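Local coordinates for Serine/threonine-protein kinase Tel1 (Chaetomium thermophilum, PDB 6SKY), which probably acts as a DNA damage sensor, phosphorylating serine or threonine followed by glutamine in its protein substrates to activate checkpoint signalling, at residues A[2624-2629]-A[2644-2649]; A[2723-2728]-A[2740-2745]; A[2764-2769]-A[2775-2780]. One frame throughout, in Å; residues are numbered along the deposited sequence.

How the contacts relate
The three contacts follow one another along the kinase domain; none nests in or crosses another. Contact 1 comes first and closes a loop from helix 2616-2632, through helix 2637-2641, to the approach to strand 2651-2655. Contact 2 then closes the turn between helix 2722-2726 and helix 2732-2755. Contact 3 closes the hairpin of strands 2766-2769 and 2775-2777, soon after helix 2732-2755 ends. The contacts also meet. Arg2647 of contact 1 makes a salt bridge with Asp2769 of contact 3, and Tyr2649 OH probably bonds Asp2779 N. The Tyr2742 ring of contact 2 packs on Val2775 of contact 3. Together they tie helices 2616-2632 and 2732-2755 to the nucleotide-binding hairpin.

Contact 1 of 3, residues A[2624-2629]-A[2644-2649]; sequences QVFAAV and LGIRTY
The ring of Phe2626 is the one flat group in touch across this contact, and the methyl end of Ile2646 approaches it obliquely. Ile2646 CD1 lies 3.7 Å from Phe2626 CB, at the root of the ring. Farther out, Phe2626 CD1 packs on Leu2780 CD1. The Phe2626 side chain also touches Leu2752 of helix 2732-2755, Leu2756 and Leu2758. The setting is the two-lobed kinase fold of the PI3/PI4-kinase family. Helix 2616-2632 follows strand 2604-2611 here, in a position that probably corresponds to the C helix of other protein kinases. Segment 2644-2649 is an extended loop laid against it, leading into strand 2651-2655.

The contact is small and apolar, 128 Å² in all. Two side chains of the loop point toward the helix. Ile2646 turns CG1 into the space between its backbone N and carbonyl carbon (chi1 75°). The chain then runs on extended (chi2 159°), which carries CD1 up to the helix backbone. There Ile2646 CD1 also comes within 4.0 Å of Phe2626 O. That carbonyl accepts a hydrogen bond from Ser2630 OG one turn later. Ile2646 further touches Ile2749 of helix 2732-2755, so it sits between two helices.

Tyr2649, just after Thr2648, touches the bound nucleotide analogue. Thr2648 itself sets its methyl anti to its own carbonyl carbon, facing the helix. Thr2648 CG2 thus meets Ala2627 CB at 4.0 Å, methyl against methyl.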
# COMPACT_ATOMS: atom_id res chain seq x y z
N GLN A 2624 1.11 -20.85 29.42
CA GLN A 2624 -0.17 -20.17 29.25
C GLN A 2624 -0.05 -18.96 28.33
O GLN A 2624 -0.93 -18.73 27.49
CB GLN A 2624 -0.69 -19.75 30.62
CG GLN A 2624 -1.98 -19.00 30.58
CD GLN A 2624 -2.19 -18.19 31.82
OE1 GLN A 2624 -3.29 -17.70 32.08
NE2 GLN A 2624 -1.14 -18.03 32.60
N VAL A 2625 1.03 -18.20 28.46
CA VAL A 2625 1.23 -17.03 27.60
C VAL A 2625 1.38 -17.45 26.14
O VAL A 2625 0.78 -16.84 25.24
CB VAL A 2625 2.45 -16.23 28.08
CG1 VAL A 2625 2.96 -15.33 26.99
CG2 VAL A 2625 2.08 -15.42 29.29
N PHE A 2626 2.17 -18.48 25.89
CA PHE A 2626 2.36 -18.97 24.53
C PHE A 2626 1.07 -19.50 23.94
O PHE A 2626 0.78 -19.28 22.76
CB PHE A 2626 3.45 -20.03 24.51
CG PHE A 2626 4.83 -19.49 24.35
CD1 PHE A 2626 5.54 -19.04 25.44
CD2 PHE A 2626 5.43 -19.43 23.12
CE1 PHE A 2626 6.81 -18.55 25.31
CE2 PHE A 2626 6.70 -18.94 22.97
CZ PHE A 2626 7.39 -18.49 24.07
N ALA A 2627 0.26 -20.19 24.75
CA ALA A 2627 -1.02 -20.67 24.24
C ALA A 2627 -1.95 -19.52 23.89
O ALA A 2627 -2.67 -19.59 22.89
CB ALA A 2627 -1.66 -21.60 25.27
N ALA A 2628 -1.92 -18.44 24.67
CA ALA A 2628 -2.78 -17.30 24.37
C ALA A 2628 -2.37 -16.61 23.07
O ALA A 2628 -3.22 -16.25 22.25
CB ALA A 2628 -2.77 -16.32 25.53
N VAL A 2629 -1.07 -16.43 22.86
CA VAL A 2629 -0.63 -15.80 21.61
C VAL A 2629 -0.93 -16.70 20.41
O VAL A 2629 -1.36 -16.22 19.34
CB VAL A 2629 0.86 -15.42 21.70
CG1 VAL A 2629 1.29 -14.75 20.44
CG2 VAL A 2629 1.09 -14.52 22.87
N LEU A 2644 -1.22 -22.43 11.39
CA LEU A 2644 -0.01 -22.05 12.10
C LEU A 2644 -0.33 -21.84 13.57
O LEU A 2644 -1.22 -21.06 13.91
CB LEU A 2644 0.61 -20.80 11.49
CG LEU A 2644 1.29 -20.97 10.14
CD1 LEU A 2644 1.66 -19.63 9.57
CD2 LEU A 2644 2.52 -21.80 10.29
N GLY A 2645 0.38 -22.55 14.42
CA GLY A 2645 0.18 -22.48 15.85
C GLY A 2645 1.21 -23.34 16.52
O GLY A 2645 2.08 -23.92 15.86
N ILE A 2646 1.11 -23.44 17.83
CA ILE A 2646 2.06 -24.24 18.59
C ILE A 2646 1.31 -25.38 19.26
O ILE A 2646 0.09 -25.33 19.45
CB ILE A 2646 2.84 -23.42 19.63
CG1 ILE A 2646 1.97 -23.08 20.82
CG2 ILE A 2646 3.39 -22.16 19.00
CD1 ILE A 2646 2.75 -22.74 22.04
N ARG A 2647 2.06 -26.42 19.59
CA ARG A 2647 1.54 -27.55 20.34
C ARG A 2647 1.75 -27.29 21.82
O ARG A 2647 2.84 -26.88 22.24
CB ARG A 2647 2.26 -28.83 19.92
CG ARG A 2647 1.88 -29.34 18.55
CD ARG A 2647 0.64 -30.21 18.63
NE ARG A 2647 0.80 -31.25 19.64
CZ ARG A 2647 1.34 -32.44 19.41
NH1 ARG A 2647 1.45 -33.31 20.39
NH2 ARG A 2647 1.75 -32.76 18.20
N THR A 2648 0.72 -27.53 22.61
CA THR A 2648 0.75 -27.24 24.03
C THR A 2648 0.90 -28.53 24.83
O THR A 2648 0.66 -29.63 24.34
CB THR A 2648 -0.52 -26.51 24.46
OG1 THR A 2648 -1.66 -27.23 24.00
CG2 THR A 2648 -0.55 -25.13 23.86
N TYR A 2649 1.34 -28.37 26.08
CA TYR A 2649 1.30 -29.45 27.05
C TYR A 2649 0.81 -28.85 28.35
O TYR A 2649 0.42 -27.68 28.41
CB TYR A 2649 2.65 -30.18 27.15
CG TYR A 2649 3.79 -29.43 27.79
CD1 TYR A 2649 4.52 -30.02 28.79
CD2 TYR A 2649 4.17 -28.18 27.36
CE1 TYR A 2649 5.57 -29.37 29.37
CE2 TYR A 2649 5.21 -27.53 27.94
CZ TYR A 2649 5.91 -28.13 28.94
OH TYR A 2649 6.97 -27.49 29.53

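Contact 2 of 3, residues A[2723-2728]-A[2740-2745]; sequences YFFMEY and TNYTRT
Phe2725 and Tyr2742 carry this contact alone, as an offset edge-to-face (T-shaped) aromatic pair. Phe2725 presents its edge and Tyr2742 its face. The ring centroids are 5.3 Å apart and the planes stand at 69°. The outer end of the phenylalanine does the touching. Phe2725 CZ lies 3.5 Å from Tyr2742 CB and equally close to CG, so it meets the inner end of the tyrosine rather than its hydroxyl.

The first torsions set up this meeting. Phe2725 holds CG anti to its carbonyl carbon (chi1 -59°), which sends the ring toward helix 2732-2755. Tyr2742 has CG opposite its backbone N (chi1 169°), and its long axis crosses that of Phe2725 at about a right angle. The tyrosine hydroxyl goes elsewhere and is hydrogen-bonded to Ile2804 O, a bond that probably helps to fix the ring's position.

Phe2725 is also steadied from within its own segment. Phe2724 CD2 lies over the centre of one face of its ring, 3.9 Å above the plane. Tyr2728 CD2 in turn lies over one face of Phe2724, toward its rim.

On the partner helix, Thr2745 OG1 donates to Asn2741 O at 2.7 Å, one turn back. Thr2745 N reaches the same oxygen from the opposite face of its plane, so two bonds grip that carbonyl.

The pair is buried packing in the kinase domain, joining helix 2722-2726 to helix 2732-2755, away from the annotated sites. Helix 2670-2681 lies beside 2723-2728, where Tyr2723 stacks on Tyr2681. Helix 1884-1898, from the FAT range, packs on Met2726, and helix 2816-2828 touches Thr2743. Tyr2742 CD2 packs on Val2775 CG1 of strand 2775-2777, and Phe2724 CZ on Leu2768 CB of strand 2766-2769.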
# COMPACT_ATOMS: atom_id res chain seq x y z
N TYR A 2723 16.47 -37.89 7.28
CA TYR A 2723 16.10 -39.28 7.39
C TYR A 2723 15.00 -39.52 8.39
O TYR A 2723 14.32 -40.54 8.29
CB TYR A 2723 17.31 -40.12 7.76
CG TYR A 2723 18.30 -40.21 6.64
CD1 TYR A 2723 19.50 -39.54 6.71
CD2 TYR A 2723 18.03 -40.95 5.52
CE1 TYR A 2723 20.40 -39.61 5.69
CE2 TYR A 2723 18.93 -41.03 4.50
CZ TYR A 2723 20.11 -40.36 4.59
OH TYR A 2723 21.01 -40.44 3.56
N PHE A 2724 14.78 -38.62 9.35
CA PHE A 2724 13.70 -38.82 10.30
C PHE A 2724 12.39 -39.09 9.58
O PHE A 2724 11.59 -39.91 10.02
CB PHE A 2724 13.55 -37.61 11.22
CG PHE A 2724 12.41 -37.73 12.19
CD1 PHE A 2724 12.57 -38.36 13.39
CD2 PHE A 2724 11.17 -37.20 11.89
CE1 PHE A 2724 11.55 -38.47 14.26
CE2 PHE A 2724 10.14 -37.32 12.76
CZ PHE A 2724 10.33 -37.95 13.95
N PHE A 2725 12.18 -38.43 8.45
CA PHE A 2725 10.95 -38.57 7.71
C PHE A 2725 10.99 -39.74 6.75
O PHE A 2725 9.94 -40.30 6.44
CB PHE A 2725 10.66 -37.28 6.95
CG PHE A 2725 10.53 -36.10 7.85
CD1 PHE A 2725 9.35 -35.85 8.49
CD2 PHE A 2725 11.60 -35.27 8.08
CE1 PHE A 2725 9.24 -34.80 9.34
CE2 PHE A 2725 11.48 -34.22 8.93
CZ PHE A 2725 10.30 -33.98 9.55
N MET A 2726 12.17 -40.13 6.29
CA MET A 2726 12.25 -41.25 5.37
C MET A 2726 12.16 -42.59 6.08
O MET A 2726 11.96 -43.61 5.41
CB MET A 2726 13.54 -41.18 4.57
CG MET A 2726 13.49 -40.21 3.43
SD MET A 2726 15.10 -39.91 2.72
CE MET A 2726 14.72 -38.58 1.59
N GLU A 2727 12.29 -42.62 7.39
CA GLU A 2727 12.24 -43.87 8.12
C GLU A 2727 11.07 -43.94 9.09
O GLU A 2727 10.91 -44.97 9.75
CB GLU A 2727 13.55 -44.10 8.88
CG GLU A 2727 13.67 -43.37 10.16
CD GLU A 2727 15.03 -43.53 10.77
OE1 GLU A 2727 16.03 -43.37 10.04
OE2 GLU A 2727 15.11 -43.82 11.97
N TYR A 2728 10.26 -42.90 9.19
CA TYR A 2728 8.99 -43.00 9.88
C TYR A 2728 7.80 -42.88 8.94
O TYR A 2728 6.70 -43.28 9.32
CB TYR A 2728 8.88 -41.92 10.97
CG TYR A 2728 9.65 -42.24 12.21
CD1 TYR A 2728 9.11 -43.04 13.20
CD2 TYR A 2728 10.92 -41.75 12.40
CE1 TYR A 2728 9.82 -43.33 14.33
CE2 TYR A 2728 11.63 -42.04 13.53
CZ TYR A 2728 11.08 -42.83 14.49
OH TYR A 2728 11.79 -43.12 15.62
N THR A 2740 5.91 -31.10 5.64
CA THR A 2740 5.31 -29.77 5.68
C THR A 2740 4.87 -29.38 7.08
O THR A 2740 5.03 -28.23 7.49
CB THR A 2740 4.13 -29.70 4.72
OG1 THR A 2740 4.58 -30.07 3.42
CG2 THR A 2740 3.60 -28.31 4.65
N ASN A 2741 4.31 -30.33 7.84
CA ASN A 2741 3.96 -30.05 9.23
C ASN A 2741 5.17 -29.64 10.04
O ASN A 2741 5.11 -28.71 10.84
CB ASN A 2741 3.31 -31.27 9.87
CG ASN A 2741 1.88 -31.45 9.47
OD1 ASN A 2741 1.29 -30.59 8.84
ND2 ASN A 2741 1.31 -32.57 9.86
N TYR A 2742 6.27 -30.36 9.88
CA TYR A 2742 7.51 -30.01 10.57
C TYR A 2742 7.94 -28.59 10.24
O TYR A 2742 8.23 -27.80 11.15
CB TYR A 2742 8.59 -31.01 10.19
CG TYR A 2742 9.98 -30.65 10.61
CD1 TYR A 2742 10.84 -30.03 9.74
CD2 TYR A 2742 10.45 -30.95 11.87
CE1 TYR A 2742 12.09 -29.70 10.10
CE2 TYR A 2742 11.70 -30.62 12.24
CZ TYR A 2742 12.52 -30.00 11.35
OH TYR A 2742 13.79 -29.67 11.70
N THR A 2743 8.00 -28.25 8.96
CA THR A 2743 8.47 -26.92 8.57
C THR A 2743 7.56 -25.82 9.10
O THR A 2743 8.03 -24.79 9.58
CB THR A 2743 8.59 -26.83 7.06
OG1 THR A 2743 9.27 -27.98 6.56
CG2 THR A 2743 9.38 -25.63 6.68
N ARG A 2744 6.25 -26.03 9.04
CA ARG A 2744 5.32 -25.00 9.50
C ARG A 2744 5.37 -24.80 11.00
O ARG A 2744 5.35 -23.66 11.47
CB ARG A 2744 3.91 -25.36 9.08
CG ARG A 2744 3.59 -25.05 7.66
CD ARG A 2744 2.24 -25.58 7.35
NE ARG A 2744 1.84 -25.29 5.99
CZ ARG A 2744 0.71 -25.72 5.45
NH1 ARG A 2744 0.40 -25.40 4.21
NH2 ARG A 2744 -0.11 -26.47 6.16
N THR A 2745 5.38 -25.88 11.78
CA THR A 2745 5.45 -25.70 13.22
C THR A 2745 6.78 -25.12 13.66
O THR A 2745 6.82 -24.33 14.60
CB THR A 2745 5.18 -27.02 13.93
OG1 THR A 2745 5.98 -28.04 13.35
CG2 THR A 2745 3.75 -27.40 13.76

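Contact 3 of 3, residues A[2764-2769]-A[2775-2780]; sequences HNILLD and VVHIDL. With AGS (phosphothiophosphoric acid-adenylate ester), chain C.
Leu2767 and Ile2778 form the apolar centre, under the adenine of the bound ATP analogue. Leu2767 CD1 meets Ile2778 CG2 at 3.9 Å, the side chains crossing at about a right angle. Ile2778 places CG1 between its backbone N and carbonyl carbon (chi1 61°) and then runs extended. This brings Ile2778 CD1 against the adenine, 3.4 Å from AGS N7, while Leu2767 CD1 comes to 3.8 Å from AGS C2. Where Ile2766 meets His2777, Ile2766 CG1 sits over the imidazole face as a CH-pi contact, 4.0 Å from the ring centroid.

The backbones make an antiparallel beta hairpin. Leu2767 and Val2776 are a hydrogen-bonded pair, and Ile2778 N donates to Asn2765 O at 3.0 Å, nearly straight (174°).

The polar edge lies at the phosphate end. Asn2765 and Asp2779 both bind magnesium; Asp2779 opens the DLG motif, the counterpart of DFG. Asn2765 OD1 lies against Asp2779 CB, 3.1 Å away, with the amide and carboxylate planes turned 42° apart. Asn2765 ND2 bonds Asp2760 O, and Asp2779 OD1 pairs with Arg2856. Without the Asn2765 amide, as with an alanine here, the magnesium would probably lose a ligand and Asp2760 O its donor. His2764 O accepts the ribose hydroxyl, AGS O2', at 2.8 Å.

Strand 2766-2769 is the middle of a three-stranded sheet, with strand 2667-2669 on its other side. Helix 2732-2755 packs against Val2775 and His2777, and helix 2616-2632 against Leu2780.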
# COMPACT_ATOMS: atom_id res chain seq x y z
N HIS A 2764 17.20 -31.05 24.14
CA HIS A 2764 16.39 -31.79 25.09
C HIS A 2764 15.08 -31.10 25.40
O HIS A 2764 14.26 -31.66 26.13
CB HIS A 2764 17.16 -32.03 26.38
CG HIS A 2764 18.15 -33.14 26.28
ND1 HIS A 2764 19.42 -33.05 26.82
CD2 HIS A 2764 18.07 -34.36 25.72
CE1 HIS A 2764 20.07 -34.17 26.59
NE2 HIS A 2764 19.27 -34.99 25.92
N ASN A 2765 14.87 -29.90 24.88
CA ASN A 2765 13.64 -29.15 25.04
C ASN A 2765 12.77 -29.19 23.81
O ASN A 2765 11.72 -28.56 23.80
CB ASN A 2765 13.95 -27.70 25.39
CG ASN A 2765 14.36 -27.52 26.82
OD1 ASN A 2765 14.00 -28.30 27.68
ND2 ASN A 2765 15.12 -26.48 27.08
N ILE A 2766 13.19 -29.90 22.77
CA ILE A 2766 12.49 -29.96 21.50
C ILE A 2766 12.18 -31.42 21.23
O ILE A 2766 13.08 -32.26 21.21
CB ILE A 2766 13.32 -29.36 20.37
CG1 ILE A 2766 13.75 -27.94 20.73
CG2 ILE A 2766 12.56 -29.36 19.07
CD1 ILE A 2766 14.75 -27.35 19.81
N LEU A 2767 10.90 -31.73 21.04
CA LEU A 2767 10.43 -33.09 20.81
C LEU A 2767 9.89 -33.21 19.40
O LEU A 2767 9.26 -32.29 18.89
CB LEU A 2767 9.33 -33.45 21.81
CG LEU A 2767 9.55 -33.13 23.28
CD1 LEU A 2767 8.29 -33.37 24.03
CD2 LEU A 2767 10.65 -33.96 23.84
N LEU A 2768 10.14 -34.35 18.77
CA LEU A 2768 9.65 -34.64 17.44
C LEU A 2768 8.49 -35.61 17.55
O LEU A 2768 8.66 -36.72 18.06
CB LEU A 2768 10.76 -35.26 16.59
CG LEU A 2768 12.03 -34.45 16.44
CD1 LEU A 2768 13.12 -35.32 15.90
CD2 LEU A 2768 11.76 -33.31 15.52
N ASP A 2769 7.33 -35.19 17.08
CA ASP A 2769 6.14 -36.04 17.07
C ASP A 2769 6.20 -36.93 15.84
O ASP A 2769 6.04 -36.46 14.72
CB ASP A 2769 4.90 -35.17 17.07
CG ASP A 2769 3.63 -35.97 17.19
OD1 ASP A 2769 3.69 -37.16 17.52
OD2 ASP A 2769 2.55 -35.40 16.97
N VAL A 2775 6.90 -30.43 15.68
CA VAL A 2775 7.80 -30.27 16.81
C VAL A 2775 7.02 -29.70 17.99
O VAL A 2775 6.06 -28.95 17.83
CB VAL A 2775 9.00 -29.36 16.47
CG1 VAL A 2775 9.63 -29.83 15.21
CG2 VAL A 2775 8.56 -27.94 16.31
N VAL A 2776 7.43 -30.09 19.19
CA VAL A 2776 6.86 -29.60 20.43
C VAL A 2776 7.98 -28.98 21.24
O VAL A 2776 9.03 -29.60 21.41
CB VAL A 2776 6.16 -30.72 21.22
CG1 VAL A 2776 5.27 -30.15 22.30
CG2 VAL A 2776 5.37 -31.62 20.30
N HIS A 2777 7.77 -27.77 21.71
CA HIS A 2777 8.73 -27.10 22.56
C HIS A 2777 8.23 -27.12 23.99
O HIS A 2777 7.09 -26.74 24.26
CB HIS A 2777 8.98 -25.67 22.08
CG HIS A 2777 9.89 -25.59 20.90
ND1 HIS A 2777 11.12 -24.98 20.96
CD2 HIS A 2777 9.76 -26.05 19.64
CE1 HIS A 2777 11.70 -25.06 19.78
NE2 HIS A 2777 10.90 -25.71 18.97
N ILE A 2778 9.07 -27.60 24.90
CA ILE A 2778 8.75 -27.72 26.30
C ILE A 2778 9.75 -26.87 27.07
O ILE A 2778 10.68 -26.32 26.50
CB ILE A 2778 8.78 -29.18 26.77
CG1 ILE A 2778 10.17 -29.76 26.59
CG2 ILE A 2778 7.82 -30.00 25.97
CD1 ILE A 2778 10.26 -31.18 26.93
N ASP A 2779 9.53 -26.74 28.38
CA ASP A 2779 10.48 -26.08 29.27
C ASP A 2779 10.67 -24.62 28.87
O ASP A 2779 11.77 -24.16 28.57
CB ASP A 2779 11.80 -26.86 29.27
CG ASP A 2779 12.74 -26.49 30.40
OD1 ASP A 2779 12.99 -25.29 30.63
OD2 ASP A 2779 13.26 -27.42 31.05
N LEU A 2780 9.57 -23.88 28.87
CA LEU A 2780 9.50 -22.55 28.28
C LEU A 2780 9.73 -21.44 29.30
O LEU A 2780 9.19 -20.34 29.15
CB LEU A 2780 8.16 -22.34 27.58
CG LEU A 2780 7.79 -23.25 26.41
CD1 LEU A 2780 6.40 -22.94 25.96
CD2 LEU A 2780 8.75 -23.07 25.28
PG AGS C . 18.90 -31.37 31.69
S1G AGS C . 19.67 -30.85 29.98
O2G AGS C . 17.83 -30.34 32.14
O3G AGS C . 20.02 -31.45 32.76
PB AGS C . 16.85 -32.91 30.85
O1B AGS C . 16.68 -31.83 29.86
O2B AGS C . 16.84 -34.32 30.29
O3B AGS C . 18.22 -32.77 31.59
PA AGS C . 14.71 -34.04 32.15
O1A AGS C . 15.19 -34.86 33.26
O2A AGS C . 13.31 -33.46 32.33
O3A AGS C . 15.67 -32.81 31.89
O5' AGS C . 14.78 -34.93 30.86
C5' AGS C . 13.94 -36.09 30.78
C4' AGS C . 13.91 -36.60 29.36
O4' AGS C . 12.55 -36.66 28.91
C3' AGS C . 14.64 -35.74 28.34
O3' AGS C . 15.17 -36.53 27.29
C2' AGS C . 13.55 -34.79 27.85
O2' AGS C . 13.76 -34.41 26.50
C1' AGS C . 12.29 -35.65 27.95
N9 AGS C . 11.11 -34.91 28.38
C8 AGS C . 11.06 -33.90 29.30
N7 AGS C . 9.87 -33.42 29.49
C5 AGS C . 9.07 -34.16 28.64
C6 AGS C . 7.69 -34.13 28.37
N6 AGS C . 6.84 -33.29 28.96
N1 AGS C . 7.21 -35.00 27.46
C2 AGS C . 8.06 -35.85 26.87
N3 AGS C . 9.38 -35.96 27.05
C4 AGS C . 9.82 -35.08 27.95